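Local coordinates for general Secretion Pathway Protein (Vibrio vulnificus, PDB 4G54) that probably binds peptidoglycan in the periplasm as part of the type II secretion system, through a domain of the EpsAB fusion protein, at residues L67-Q70 / E71-Q74; L196-L199 / Q200-S204. All blocks are in the same frame, centred on the assembly; numbering follows the deposited sequence.

Contact 1: L67-Q70 / E71-Q74; sequences LNWQ and ELQQ
Over one face of the Trp69 indole lies the side chain of Gln73, one turn further along the short helix 69-73. Its CG sits almost squarely above the six-membered ring, 3.8 Å from the Trp69 ring centroid and 5° off the normal, a CH-pi contact. The terminal amide group of Gln73 continues over the indole. At the rim, in the ring plane, Leu72 CD2 touches Trp69 CE3 at 4.0 Å. With CG anti to the backbone N (chi1 170°), the indole swings beside its own carbonyl, back over the following turn. Its wider surroundings are apolar: Val115, Leu118 and Met119 of helix 115-121, and Val97.

A second pair of flat groups stacks at the start of the helix, the Asn68 amide and the Glu71 carboxylate, whose planes are 20° apart. Each grips the other's main chain. Glu71 N donates to Asn68 OD1 at 2.8 Å, almost in line with the side-chain C=O, while Asn68 N donates to Glu71 OE1 at 2.9 Å, on the anti side of the carboxylate. The extended Glu71 chain carries OE1 back to the backbone N of Asn68 and past Leu67 CA. Leu72 N bonds to Asn68 O and Gln73 N to Trp69 O, the first main-chain bonds of the helix.

Leu67 CD2 meets Leu72 CD1 at 4.0 Å, and both leucines also pack on Leu79 and Trp122. The reciprocal bonds of Asn68, the N-cap, and Glu71 are those of a capping box, which here starts the helix two residues after strand 60-66, an outermost strand of the sheet in this chain.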
ATOM      1  N   LEU A  67      -1.646  13.817   5.478  1.00 22.17           N
ATOM      2  CA  LEU A  67      -0.450  14.060   4.614  1.00 22.09           C
ATOM      3  C   LEU A  67      -0.532  15.473   4.100  1.00 23.57           C
ATOM      4  O   LEU A  67      -1.653  16.003   3.965  1.00 25.76           O
ATOM      5  CB  LEU A  67      -0.388  13.157   3.386  1.00 22.90           C
ATOM      6  CG  LEU A  67       0.226  11.773   3.566  1.00 25.97           C
ATOM      7  CD1 LEU A  67      -0.186  11.109   4.826  1.00 34.01           C
ATOM      8  CD2 LEU A  67       0.045  10.854   2.353  1.00 25.43           C
ATOM      9  N   ASN A  68       0.618  16.016   3.705  1.00 23.23           N
ATOM     10  CA  ASN A  68       0.607  17.265   2.877  1.00 23.10           C
ATOM     11  C   ASN A  68       0.837  16.834   1.427  1.00 21.69           C
ATOM     12  O   ASN A  68       0.977  15.610   1.087  1.00 21.98           O
ATOM     13  CB  ASN A  68       1.594  18.293   3.392  1.00 23.11           C
ATOM     14  CG  ASN A  68       3.039  17.772   3.400  1.00 26.42           C
ATOM     15  OD1 ASN A  68       3.454  17.146   2.426  1.00 25.32           O
ATOM     16  ND2 ASN A  68       3.794  18.002   4.475  1.00 27.44           N
ATOM     17  N   TRP A  69       0.824  17.783   0.486  1.00 23.35           N
ATOM     18  CA  TRP A  69       0.922  17.454  -0.915  1.00 19.83           C
ATOM     19  C   TRP A  69       2.285  16.914  -1.297  1.00 22.54           C
ATOM     20  O   TRP A  69       2.364  16.022  -2.171  1.00 22.98           O
ATOM     21  CB  TRP A  69       0.631  18.784  -1.711  1.00 21.79           C
ATOM     22  CG  TRP A  69       0.907  18.742  -3.144  1.00 22.22           C
ATOM     23  CD1 TRP A  69       1.650  19.673  -3.831  1.00 21.83           C
ATOM     24  CD2 TRP A  69       0.404  17.812  -4.178  1.00 23.14           C
ATOM     25  NE1 TRP A  69       1.655  19.405  -5.187  1.00 24.35           N
ATOM     26  CE2 TRP A  69       0.909  18.278  -5.435  1.00 24.14           C
ATOM     27  CE3 TRP A  69      -0.408  16.662  -4.158  1.00 19.14           C
ATOM     28  CZ2 TRP A  69       0.647  17.626  -6.653  1.00 25.34           C
ATOM     29  CZ3 TRP A  69      -0.673  16.017  -5.373  1.00 22.21           C
ATOM     30  CH2 TRP A  69      -0.176  16.514  -6.597  1.00 24.56           C
ATOM     31  N   GLN A  70       3.351  17.438  -0.664  1.00 21.82           N
ATOM     32  CA  GLN A  70       4.726  16.923  -0.887  1.00 22.28           C
ATOM     33  C   GLN A  70       4.708  15.426  -0.507  1.00 23.25           C
ATOM     34  O   GLN A  70       5.154  14.563  -1.286  1.00 24.03           O
ATOM     35  CB  GLN A  70       5.762  17.713  -0.051  1.00 25.70           C
ATOM     36  CG  GLN A  70       7.141  17.071  -0.150  1.00 33.87           C
ATOM     37  CD  GLN A  70       7.929  17.293  -1.465  1.00 50.55           C
ATOM     38  OE1 GLN A  70       7.396  17.771  -2.507  1.00 53.44           O
ATOM     39  NE2 GLN A  70       9.244  16.917  -1.425  1.00 54.75           N
ATOM     40  N   GLU A  71       4.103  15.100   0.636  1.00 22.95           N
ATOM     41  CA  GLU A  71       4.091  13.690   1.099  1.00 23.81           C
ATOM     42  C   GLU A  71       3.222  12.817   0.178  1.00 23.82           C
ATOM     43  O   GLU A  71       3.628  11.675  -0.155  1.00 23.50           O
ATOM     44  CB  GLU A  71       3.627  13.599   2.549  1.00 24.39           C
ATOM     45  CG  GLU A  71       4.613  14.165   3.532  1.00 26.52           C
ATOM     46  CD  GLU A  71       4.035  14.451   4.922  1.00 33.61           C
ATOM     47  OE1 GLU A  71       2.805  14.622   5.098  1.00 28.89           O
ATOM     48  OE2 GLU A  71       4.866  14.511   5.877  1.00 38.91           O
ATOM     49  N   LEU A  72       2.090  13.329  -0.303  1.00 21.34           N
ATOM     50  CA  LEU A  72       1.211  12.542  -1.102  1.00 21.77           C
ATOM     51  C   LEU A  72       1.959  12.170  -2.389  1.00 20.65           C
ATOM     52  O   LEU A  72       1.893  11.040  -2.870  1.00 22.32           O
ATOM     53  CB  LEU A  72      -0.042  13.397  -1.433  1.00 21.23           C
ATOM     54  CG  LEU A  72      -1.112  12.574  -2.183  1.00 21.40           C
ATOM     55  CD1 LEU A  72      -1.689  11.567  -1.157  1.00 24.37           C
ATOM     56  CD2 LEU A  72      -2.230  13.455  -2.674  1.00 19.83           C
ATOM     57  N   GLN A  73       2.733  13.085  -2.930  1.00 23.09           N
ATOM     58  CA  GLN A  73       3.475  12.785  -4.157  1.00 23.01           C
ATOM     59  C   GLN A  73       4.462  11.663  -4.002  1.00 22.90           C
ATOM     60  O   GLN A  73       4.803  11.047  -5.053  1.00 24.53           O
ATOM     61  CB  GLN A  73       4.258  14.030  -4.631  1.00 23.47           C
ATOM     62  CG  GLN A  73       3.311  15.075  -5.230  1.00 19.87           C
ATOM     63  CD  GLN A  73       4.065  16.390  -5.463  1.00 25.19           C
ATOM     64  OE1 GLN A  73       3.980  17.392  -4.670  1.00 29.55           O
ATOM     65  NE2 GLN A  73       4.835  16.394  -6.533  1.00 25.98           N
ATOM     66  N   GLN A  74       4.910  11.358  -2.771  1.00 21.19           N
ATOM     67  CA  GLN A  74       5.908  10.315  -2.556  1.00 23.56           C
ATOM     68  C   GLN A  74       5.278   8.964  -2.319  1.00 21.64           C
ATOM     69  O   GLN A  74       5.991   8.008  -1.988  1.00 23.62           O
ATOM     70  CB  GLN A  74       6.759  10.682  -1.327  1.00 25.41           C
ATOM     71  CG  GLN A  74       7.403  12.063  -1.375  1.00 33.62           C
ATOM     72  CD  GLN A  74       8.537  12.141  -2.346  1.00 46.83           C
ATOM     73  OE1 GLN A  74       8.545  11.471  -3.401  1.00 47.29           O
ATOM     74  NE2 GLN A  74       9.536  12.974  -2.013  1.00 54.74           N
TER

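Contact 2: L196-L199 / Q200-S204; sequences LARL and QHMVS
Leu196 O receives both the backbone N and the side-chain NE2 of Gln200, in the last turns of helix 193-202, an alpha-helix of the putative peptidoglycan-binding region. The main-chain hydrogen bonds run from residue i+4 back to residue i: Gln200 N to Leu196 O, His201 N to Ala197 O, Met202 N to Arg198 O at 3.1 Å, and Val203 N to Leu199 O at 3.0 Å. A weak i+3 to i bond from Met202 N to Leu199 O, with an N-H...O angle of 127°, adds to the i+4 pattern near the helix end. Val203 is the first residue to leave helical backbone angles, yet its N still closes the final turn.

Among the apolar contacts, Leu199 CD1 meets Val203 CG2 at 4.1 Å, and Arg198 CG lies 3.9 Å from Met202 SD. Phe179 of helix 170-182 packs against Arg198, Leu199 and Met202, while Leu150 of helix 145-158 meets Leu196 and Leu199. His201 instead makes edge-to-face contacts with the rings of His77 and Trp130.

Polar side-chain bonding involves Arg198 and Gln200. Bends at chi2 and chi3 turn the arginine chain beyond CG, and Arg198 NH2 bonds to Gln183 O. Gln200 is buried, and its OE1 accepts from Leu134 N. Its CG stands beside its own backbone N (chi1 -76°), which folds the amide back along the helix. Gln200 NE2 reaches Leu196 O at 3.0 Å from above the carbonyl plane, across that plane from Gln200 N, with the acceptor 5° out of the Gln200 amide plane.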
ATOM      1  N   LEU A 196      11.284  -3.376   9.342  1.00 13.89           N
ATOM      2  CA  LEU A 196      10.209  -4.131   8.586  1.00 14.38           C
ATOM      3  C   LEU A 196       9.005  -3.220   8.246  1.00 14.22           C
ATOM      4  O   LEU A 196       8.409  -3.428   7.156  1.00 14.71           O
ATOM      5  CB  LEU A 196       9.745  -5.312   9.412  1.00 12.87           C
ATOM      6  CG  LEU A 196      10.791  -6.475   9.499  1.00 14.18           C
ATOM      7  CD1 LEU A 196      10.249  -7.599  10.455  1.00 14.74           C
ATOM      8  CD2 LEU A 196      11.085  -7.090   8.097  1.00 15.61           C
ATOM      9  N   ALA A 197       8.696  -2.189   9.067  1.00 14.78           N
ATOM     10  CA  ALA A 197       7.590  -1.324   8.714  1.00 14.58           C
ATOM     11  C   ALA A 197       7.956  -0.514   7.474  1.00 15.25           C
ATOM     12  O   ALA A 197       7.087  -0.421   6.588  1.00 15.29           O
ATOM     13  CB  ALA A 197       7.204  -0.386   9.864  1.00 16.83           C
ATOM     14  N   ARG A 198       9.172   0.027   7.433  1.00 14.00           N
ATOM     15  CA  ARG A 198       9.541   0.766   6.238  1.00 14.17           C
ATOM     16  C   ARG A 198       9.615  -0.116   5.016  1.00 14.68           C
ATOM     17  O   ARG A 198       9.105   0.280   3.973  1.00 15.16           O
ATOM     18  CB  ARG A 198      10.896   1.376   6.511  1.00 14.48           C
ATOM     19  CG  ARG A 198      11.493   2.290   5.355  1.00 15.54           C
ATOM     20  CD  ARG A 198      10.636   3.587   5.167  1.00 18.91           C
ATOM     21  NE  ARG A 198      10.824   4.418   6.373  1.00 20.73           N
ATOM     22  CZ  ARG A 198      11.905   5.135   6.707  1.00 23.81           C
ATOM     23  NH1 ARG A 198      12.000   5.758   7.903  1.00 30.91           N
ATOM     24  NH2 ARG A 198      12.965   5.239   5.915  1.00 21.70           N
ATOM     25  N   LEU A 199      10.222  -1.323   5.150  1.00 12.20           N
ATOM     26  CA  LEU A 199      10.383  -2.202   3.992  1.00 12.45           C
ATOM     27  C   LEU A 199       9.014  -2.552   3.385  1.00 13.72           C
ATOM     28  O   LEU A 199       8.810  -2.462   2.151  1.00 14.52           O
ATOM     29  CB  LEU A 199      11.076  -3.504   4.464  1.00 13.80           C
ATOM     30  CG  LEU A 199      11.238  -4.509   3.343  1.00 14.36           C
ATOM     31  CD1 LEU A 199      12.199  -3.984   2.224  1.00 15.29           C
ATOM     32  CD2 LEU A 199      11.891  -5.728   4.002  1.00 14.98           C
ATOM     33  N   GLN A 200       8.045  -2.890   4.278  1.00 14.43           N
ATOM     34  CA  GLN A 200       6.795  -3.407   3.715  1.00 15.51           C
ATOM     35  C   GLN A 200       5.850  -2.280   3.315  1.00 15.81           C
ATOM     36  O   GLN A 200       4.962  -2.470   2.444  1.00 16.62           O
ATOM     37  CB  GLN A 200       6.124  -4.302   4.775  1.00 14.94           C
ATOM     38  CG  GLN A 200       6.917  -5.633   4.781  1.00 14.22           C
ATOM     39  CD  GLN A 200       6.466  -6.430   6.023  1.00 17.87           C
ATOM     40  OE1 GLN A 200       5.719  -7.385   5.885  1.00 18.27           O
ATOM     41  NE2 GLN A 200       6.846  -5.995   7.229  1.00 17.39           N
ATOM     42  N   HIS A 201       6.016  -1.049   3.847  1.00 14.96           N
ATOM     43  CA  HIS A 201       5.217   0.032   3.286  1.00 17.07           C
ATOM     44  C   HIS A 201       5.764   0.419   1.904  1.00 17.70           C
ATOM     45  O   HIS A 201       4.993   0.857   1.045  1.00 18.46           O
ATOM     46  CB  HIS A 201       5.227   1.198   4.295  1.00 19.31           C
ATOM     47  CG  HIS A 201       4.367   2.347   3.851  1.00 18.43           C
ATOM     48  ND1 HIS A 201       3.016   2.469   4.094  1.00 23.05           N
ATOM     49  CD2 HIS A 201       4.734   3.428   3.109  1.00 16.95           C
ATOM     50  CE1 HIS A 201       2.571   3.591   3.523  1.00 17.10           C
ATOM     51  NE2 HIS A 201       3.583   4.171   2.898  1.00 22.16           N
ATOM     52  N   MET A 202       7.076   0.206   1.641  1.00 15.25           N
ATOM     53  CA  MET A 202       7.637   0.629   0.328  1.00 17.90           C
ATOM     54  C   MET A 202       7.372  -0.383  -0.765  1.00 18.54           C
ATOM     55  O   MET A 202       7.096  -0.001  -1.941  1.00 19.45           O
ATOM     56  CB  MET A 202       9.174   0.788   0.525  1.00 18.70           C
ATOM     57  CG  MET A 202       9.681   1.984   1.346  1.00 24.67           C
ATOM     58  SD  MET A 202      11.502   1.835   1.443  1.00 24.70           S
ATOM     59  CE  MET A 202      11.894   1.882  -0.323  1.00 25.10           C
ATOM     60  N   VAL A 203       7.457  -1.699  -0.431  1.00 16.96           N
ATOM     61  CA  VAL A 203       7.360  -2.713  -1.526  1.00 17.13           C
ATOM     62  C   VAL A 203       6.481  -3.863  -1.074  1.00 17.47           C
ATOM     63  O   VAL A 203       6.307  -4.121   0.114  1.00 16.04           O
ATOM     64  CB  VAL A 203       8.774  -3.307  -1.970  1.00 17.98           C
ATOM     65  CG1 VAL A 203       9.670  -2.215  -2.647  1.00 20.33           C
ATOM     66  CG2 VAL A 203       9.461  -3.929  -0.806  1.00 19.31           C
ATOM     67  N   SER A 204       5.935  -4.600  -2.069  1.00 19.49           N
ATOM     68  CA  SER A 204       5.115  -5.761  -1.757  1.00 18.67           C
ATOM     69  C   SER A 204       5.580  -6.921  -2.648  1.00 19.53           C
ATOM     70  O   SER A 204       6.139  -6.689  -3.739  1.00 23.24           O
ATOM     71  CB  SER A 204       3.651  -5.497  -2.175  1.00 23.88           C
ATOM     72  OG  SER A 204       3.205  -4.189  -1.715  1.00 27.81           O
TER

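How the contacts relate
Contact 1 lies at the start of one helix and contact 2 at the end of another: residues 67-74 start helix 69-73 with a capping box, and residues 196-204 finish helix 193-202. Their centres lie 18 Å apart, and the nearest atoms, about 7 Å apart, do not touch. Contact 1 belongs to the C39-like part, on the surface about 15 Å from the centre of the chain; contact 2 is more central, at about 9 Å. Strand 125-131 is the link between them. Strand 60-66 leads into contact 1 and pairs with strand 125-131, whose Asp128 and Pro131 touch His201 and Ser204. Contact 2 thus abuts the sheet of the C39-like part as well as its own helical neighbours.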